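Local coordinates for protein polyhedrin (Uranotaenia sapphirina cypovirus, PDB 4ZQX) that forms the crystalline occlusion bodies (polyhedra) in which cypovirus particles are embedded, and binds ATP, at residues A[53-57]-A[58-62]; A[192-195]-A[196-200]. All coordinates share one frame; numbering follows the deposited sequence.

Interaction 1: A[53-57]-A[58-62]; sequences GVIKS and SELMW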
ATOM      1  N   GLY A  53       8.657  -1.086  -6.233  1.00 30.21           N
ATOM      2  CA  GLY A  53       7.754  -0.759  -7.320  1.00 31.22           C
ATOM      3  C   GLY A  53       6.907  -1.974  -7.635  1.00 30.50           C
ATOM      4  O   GLY A  53       7.371  -2.907  -8.278  1.00 34.52           O
ATOM      5  N   VAL A  54       5.676  -1.977  -7.135  1.00 29.60           N
ATOM      6  CA  VAL A  54       4.810  -3.153  -7.203  1.00 30.69           C
ATOM      7  C   VAL A  54       3.561  -2.761  -7.948  1.00 30.45           C
ATOM      8  O   VAL A  54       2.833  -1.873  -7.502  1.00 31.31           O
ATOM      9  CB  VAL A  54       4.422  -3.645  -5.785  1.00 31.47           C
ATOM     10  CG1 VAL A  54       3.488  -4.860  -5.870  1.00 34.53           C
ATOM     11  CG2 VAL A  54       5.687  -3.950  -4.976  1.00 32.83           C
ATOM     12  N   ILE A  55       3.327  -3.423  -9.085  1.00 30.64           N
ATOM     13  CA  ILE A  55       2.214  -3.099  -9.966  1.00 30.97           C
ATOM     14  C   ILE A  55       1.407  -4.355 -10.288  1.00 30.64           C
ATOM     15  O   ILE A  55       1.952  -5.351 -10.768  1.00 31.88           O
ATOM     16  CB  ILE A  55       2.709  -2.456 -11.286  1.00 32.26           C
ATOM     17  CG1 ILE A  55       3.583  -1.229 -10.990  1.00 34.40           C
ATOM     18  CG2 ILE A  55       1.517  -2.054 -12.159  1.00 32.86           C
ATOM     19  CD1 ILE A  55       4.187  -0.556 -12.218  1.00 35.55           C
ATOM     20  N   LYS A  56       0.104  -4.289 -10.025  1.00 30.22           N
ATOM     21  CA  LYS A  56      -0.815  -5.371 -10.342  1.00 31.54           C
ATOM     22  C   LYS A  56      -1.044  -5.448 -11.846  1.00 31.16           C
ATOM     23  O   LYS A  56      -0.928  -4.453 -12.571  1.00 30.80           O
ATOM     24  CB  LYS A  56      -2.156  -5.120  -9.650  1.00 33.04           C
ATOM     25  CG  LYS A  56      -2.052  -5.099  -8.129  1.00 35.97           C
ATOM     26  CD  LYS A  56      -3.281  -4.521  -7.441  1.00 39.29           C
ATOM     27  CE  LYS A  56      -4.511  -5.372  -7.623  1.00 41.94           C
ATOM     28  NZ  LYS A  56      -5.660  -4.859  -6.818  1.00 44.89           N
ATOM     29  N   SER A  57      -1.411  -6.621 -12.328  1.00 31.70           N
ATOM     30  CA  SER A  57      -1.690  -6.761 -13.750  1.00 31.42           C
ATOM     31  C   SER A  57      -2.847  -5.849 -14.202  1.00 30.59           C
ATOM     32  O   SER A  57      -2.844  -5.347 -15.322  1.00 31.08           O
ATOM     33  CB  SER A  57      -1.997  -8.217 -14.071  1.00 33.51           C
ATOM     34  OG  SER A  57      -3.126  -8.651 -13.342  1.00 35.38           O
ATOM     35  N   SER A  58      -3.830  -5.628 -13.335  1.00 31.58           N
ATOM     36  CA  SER A  58      -4.965  -4.749 -13.673  1.00 33.39           C
ATOM     37  C   SER A  58      -4.547  -3.275 -13.843  1.00 33.55           C
ATOM     38  O   SER A  58      -5.163  -2.526 -14.602  1.00 37.15           O
ATOM     39  CB  SER A  58      -6.092  -4.863 -12.624  1.00 34.77           C
ATOM     40  OG  SER A  58      -5.670  -4.432 -11.342  1.00 36.07           O
ATOM     41  N   GLU A  59      -3.493  -2.873 -13.148  1.00 32.01           N
ATOM     42  CA  GLU A  59      -3.000  -1.508 -13.217  1.00 32.19           C
ATOM     43  C   GLU A  59      -2.183  -1.276 -14.483  1.00 32.22           C
ATOM     44  O   GLU A  59      -2.018  -0.142 -14.922  1.00 33.04           O
ATOM     45  CB  GLU A  59      -2.145  -1.188 -11.971  1.00 35.86           C
ATOM     46  CG  GLU A  59      -2.958  -1.064 -10.689  1.00 38.85           C
ATOM     47  CD  GLU A  59      -2.104  -1.034  -9.417  1.00 40.05           C
ATOM     48  OE1 GLU A  59      -1.056  -1.706  -9.354  1.00 37.78           O
ATOM     49  OE2 GLU A  59      -2.506  -0.338  -8.466  1.00 44.44           O
ATOM     50  N   LEU A  60      -1.665  -2.357 -15.063  1.00 31.69           N
ATOM     51  CA  LEU A  60      -0.786  -2.260 -16.225  1.00 33.44           C
ATOM     52  C   LEU A  60      -1.541  -2.277 -17.537  1.00 33.37           C
ATOM     53  O   LEU A  60      -0.950  -2.054 -18.588  1.00 34.85           O
ATOM     54  CB  LEU A  60       0.220  -3.417 -16.241  1.00 36.52           C
ATOM     55  CG  LEU A  60       1.641  -3.193 -15.738  1.00 41.40           C
ATOM     56  CD1 LEU A  60       2.462  -4.450 -16.007  1.00 42.92           C
ATOM     57  CD2 LEU A  60       2.292  -1.971 -16.366  1.00 40.12           C
ATOM     58  N   MET A  61      -2.840  -2.554 -17.498  1.00 33.78           N
ATOM     59  CA  MET A  61      -3.642  -2.498 -18.714  1.00 33.16           C
ATOM     60  C   MET A  61      -3.881  -1.039 -19.091  1.00 32.09           C
ATOM     61  O   MET A  61      -3.966  -0.182 -18.217  1.00 34.37           O
ATOM     62  CB  MET A  61      -4.992  -3.181 -18.487  1.00 35.10           C
ATOM     63  CG  MET A  61      -4.900  -4.612 -18.019  1.00 39.79           C
ATOM     64  SD  MET A  61      -4.398  -5.717 -19.335  1.00 46.37           S
ATOM     65  CE  MET A  61      -5.991  -5.978 -20.092  1.00 46.92           C
ATOM     66  N   TRP A  62      -3.981  -0.746 -20.382  1.00 31.11           N
ATOM     67  CA  TRP A  62      -4.480   0.555 -20.786  1.00 32.70           C
ATOM     68  C   TRP A  62      -5.959   0.567 -20.452  1.00 32.90           C
ATOM     69  O   TRP A  62      -6.732  -0.240 -20.976  1.00 35.24           O
ATOM     70  CB  TRP A  62      -4.254   0.819 -22.274  1.00 32.50           C
ATOM     71  CG  TRP A  62      -4.797   2.130 -22.683  1.00 33.64           C
ATOM     72  CD1 TRP A  62      -5.918   2.361 -23.415  1.00 34.01           C
ATOM     73  CD2 TRP A  62      -4.257   3.415 -22.351  1.00 33.30           C
ATOM     74  NE1 TRP A  62      -6.111   3.716 -23.570  1.00 34.75           N
ATOM     75  CE2 TRP A  62      -5.099   4.383 -22.933  1.00 34.14           C
ATOM     76  CE3 TRP A  62      -3.133   3.839 -21.630  1.00 34.79           C
ATOM     77  CZ2 TRP A  62      -4.862   5.754 -22.803  1.00 35.55           C
ATOM     78  CZ3 TRP A  62      -2.892   5.196 -21.515  1.00 34.52           C
ATOM     79  CH2 TRP A  62      -3.750   6.137 -22.099  1.00 35.31           C
TER
HETATM   80  O   HOH W   1      -0.067  -2.462  -6.675  1.00 48.13           O

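Interaction 2: A[192-195]-A[196-200]; sequences PLLG and NVIEG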
ATOM      1  N   PRO A 192      22.169   1.698  16.040  1.00 32.29           N
ATOM      2  CA  PRO A 192      20.999   2.524  16.352  1.00 32.77           C
ATOM      3  C   PRO A 192      20.336   3.180  15.149  1.00 31.33           C
ATOM      4  O   PRO A 192      19.181   3.515  15.247  1.00 31.76           O
ATOM      5  CB  PRO A 192      21.568   3.604  17.278  1.00 36.17           C
ATOM      6  CG  PRO A 192      22.774   3.025  17.843  1.00 37.59           C
ATOM      7  CD  PRO A 192      23.352   2.117  16.809  1.00 34.63           C
ATOM      8  N   LEU A 193      21.048   3.365  14.049  1.00 31.99           N
ATOM      9  CA  LEU A 193      20.439   3.984  12.860  1.00 30.98           C
ATOM     10  C   LEU A 193      19.250   3.179  12.290  1.00 31.39           C
ATOM     11  O   LEU A 193      18.407   3.725  11.574  1.00 31.22           O
ATOM     12  CB  LEU A 193      21.487   4.201  11.770  1.00 32.87           C
ATOM     13  CG  LEU A 193      21.103   5.194  10.669  1.00 33.26           C
ATOM     14  CD1 LEU A 193      20.911   6.603  11.216  1.00 32.08           C
ATOM     15  CD2 LEU A 193      22.163   5.190   9.597  1.00 33.90           C
ATOM     16  N   LEU A 194      19.184   1.887  12.598  1.00 30.42           N
ATOM     17  CA  LEU A 194      18.178   1.018  11.989  1.00 29.84           C
ATOM     18  C   LEU A 194      16.740   1.566  12.086  1.00 29.99           C
ATOM     19  O   LEU A 194      16.021   1.595  11.106  1.00 31.17           O
ATOM     20  CB  LEU A 194      18.260  -0.387  12.604  1.00 30.63           C
ATOM     21  CG  LEU A 194      17.152  -1.382  12.236  1.00 32.93           C
ATOM     22  CD1 LEU A 194      17.193  -1.721  10.743  1.00 31.04           C
ATOM     23  CD2 LEU A 194      17.294  -2.635  13.079  1.00 34.04           C
ATOM     24  N   GLY A 195      16.329   2.001  13.267  1.00 31.29           N
ATOM     25  CA  GLY A 195      14.979   2.532  13.441  1.00 30.27           C
ATOM     26  C   GLY A 195      14.692   3.704  12.521  1.00 30.09           C
ATOM     27  O   GLY A 195      13.575   3.871  12.001  1.00 31.80           O
ATOM     28  N   ASN A 196      15.703   4.540  12.315  1.00 28.98           N
ATOM     29  CA  ASN A 196      15.529   5.706  11.447  1.00 29.80           C
ATOM     30  C   ASN A 196      15.347   5.304   9.978  1.00 30.51           C
ATOM     31  O   ASN A 196      14.552   5.905   9.248  1.00 30.09           O
ATOM     32  CB  ASN A 196      16.689   6.691  11.634  1.00 31.07           C
ATOM     33  CG  ASN A 196      16.397   8.053  11.024  1.00 32.97           C
ATOM     34  OD1 ASN A 196      15.657   8.868  11.586  1.00 35.82           O
ATOM     35  ND2 ASN A 196      16.973   8.299   9.872  1.00 31.57           N
ATOM     36  N   VAL A 197      16.067   4.277   9.553  1.00 29.88           N
ATOM     37  CA  VAL A 197      15.874   3.715   8.226  1.00 30.23           C
ATOM     38  C   VAL A 197      14.475   3.100   8.103  1.00 29.95           C
ATOM     39  O   VAL A 197      13.777   3.334   7.126  1.00 30.32           O
ATOM     40  CB  VAL A 197      16.958   2.659   7.904  1.00 30.52           C
ATOM     41  CG1 VAL A 197      16.652   1.954   6.580  1.00 32.29           C
ATOM     42  CG2 VAL A 197      18.346   3.304   7.885  1.00 34.64           C
ATOM     43  N   ILE A 198      14.057   2.321   9.098  1.00 30.49           N
ATOM     44  CA  ILE A 198      12.758   1.654   9.020  1.00 32.21           C
ATOM     45  C   ILE A 198      11.642   2.690   8.918  1.00 31.87           C
ATOM     46  O   ILE A 198      10.686   2.507   8.169  1.00 32.48           O
ATOM     47  CB  ILE A 198      12.540   0.689  10.209  1.00 33.75           C
ATOM     48  CG1 ILE A 198      13.447  -0.538  10.042  1.00 36.13           C
ATOM     49  CG2 ILE A 198      11.078   0.255  10.290  1.00 34.39           C
ATOM     50  CD1 ILE A 198      13.404  -1.511  11.202  1.00 37.93           C
ATOM     51  N   GLU A 199      11.790   3.791   9.643  1.00 32.53           N
ATOM     52  CA  GLU A 199      10.790   4.852   9.621  1.00 30.55           C
ATOM     53  C   GLU A 199      10.656   5.484   8.242  1.00 31.51           C
ATOM     54  O   GLU A 199       9.596   6.021   7.905  1.00 33.17           O
ATOM     55  CB  GLU A 199      11.141   5.920  10.657  1.00 31.09           C
ATOM     56  CG  GLU A 199      10.793   5.479  12.067  1.00 30.72           C
ATOM     57  CD  GLU A 199      11.520   6.242  13.156  1.00 31.64           C
ATOM     58  OE1 GLU A 199      12.220   7.222  12.865  1.00 32.80           O
ATOM     59  OE2 GLU A 199      11.390   5.838  14.329  1.00 32.75           O
ATOM     60  N   GLY A 200      11.723   5.430   7.447  1.00 29.50           N
ATOM     61  CA  GLY A 200      11.727   6.080   6.144  1.00 30.83           C
ATOM     62  C   GLY A 200      11.241   5.230   4.976  1.00 30.77           C
ATOM     63  O   GLY A 200      10.980   5.745   3.893  1.00 29.46           O
TER

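Interaction 1: A[53-57]-A[58-62]
The carboxylate of Glu59 carries the aliphatic part of Lys56 over one of its faces, with Lys56 CB 3.6 Å from Glu59 OE1. Lys56 N donates to Glu59 OE1 at 2.9 Å, meeting the oxygen on its anti side, 24° out of the carboxylate plane. A water bridges Val54 O and the same OE1, 3.0 Å from the latter, so two donors fix the rotation of the group. Glutamate has the reach for this: CG lies beside its own backbone N (chi1 -71°) and the chain then runs extended back to the backbone N of Lys56. The lysine gives its methylenes to the carboxylate, while its NZ forms salt bridges with Glu72 and with Glu206 of the second subunit. Leu60 N donates to Ser57 O at 3.2 Å, approaching well above the carbonyl plane, and Glu59 N makes a weak bond to Lys56 O. On the buried side Ile55 CG2 packs 3.8 Å from Leu60 CG, the two side chains crossing at about a right angle; both branched residues continue onto Phe43 and Ile174. Ser57 is small enough for its buried site, and Ser57 OG hydrogen-bonds to Pro122 O. A glutamate that accepts the backbone N-H three residues before it supplies the half of a capping box seen at helix N-termini, here where strand 50-55 hands over to helix 57-60.

Interaction 2: A[192-195]-A[196-200]
Helix 194-200 is held in its first turn by the backbone bond between Leu193 O and Val197 N, 3.1 Å long, in which the N-H of residue i+4 donates to the C=O of residue i. The same pattern continues as Ile198 N donates to Leu194 O at 2.9 Å and Glu199 N to Gly195 O at 3.0 Å. Leu193 O also receives a weak bond from Asn196 N, as is common at the start of a helix. One turn apart on the same flank, Leu194 CD1 touches Ile198 CD1 at 3.8 Å, the side chains meeting at a slant. The isoleucine delivers its longer branch to this spot because CG1 stands beside its backbone N (chi1 -72°), bringing Ile198 CG1 within 3.5 Å of Leu194 O as well. Leucine and isoleucine suit a flank that is buried between chains: Leu194 packs on Leu194 of both the second and the third subunit, and Ile198 on Leu201 of the third. A looser apolar pair, Leu193 CG with Val197 CG2 at 4.4 Å, faces Tyr23 and Tyr189 of the same chain. Glu199, extended beyond CG, runs past the glycine carbonyl, with Glu199 CG 3.2 Å from Gly195 O. Asn196, its CG anti to the backbone N (chi1 -166°), hydrogen-bonds through ND2 to Tyr23 OH of the same chain. The arrangement is that of a short alpha-helix with i, i+4 side-chain packing, set at the subunit interface of the three-chain assembly.

In the fold
Interaction 1 precedes interaction 2 along the chain, and the two lie apart, with centres about 30 Å from each other and nearest atoms about 12 Å. Residues 53-62 leave edge strand 50-55 of the three-stranded antiparallel sheet and enter helix 57-60. The centre of interaction 1 lies about 11 Å from the chain centre, that of interaction 2, on helix 194-200, about 25 Å. Subunit contacts bring parts near the two together: Ile198 O bonds to Lys52 of the third subunit, on its strand 50-55, and Glu199 packs on Pro179 of the third subunit, at the end of strand 173-179. Val54 packs on Thr203 of the second subunit. Both elements therefore take part in assembling the trimer, away from the ATP pocket.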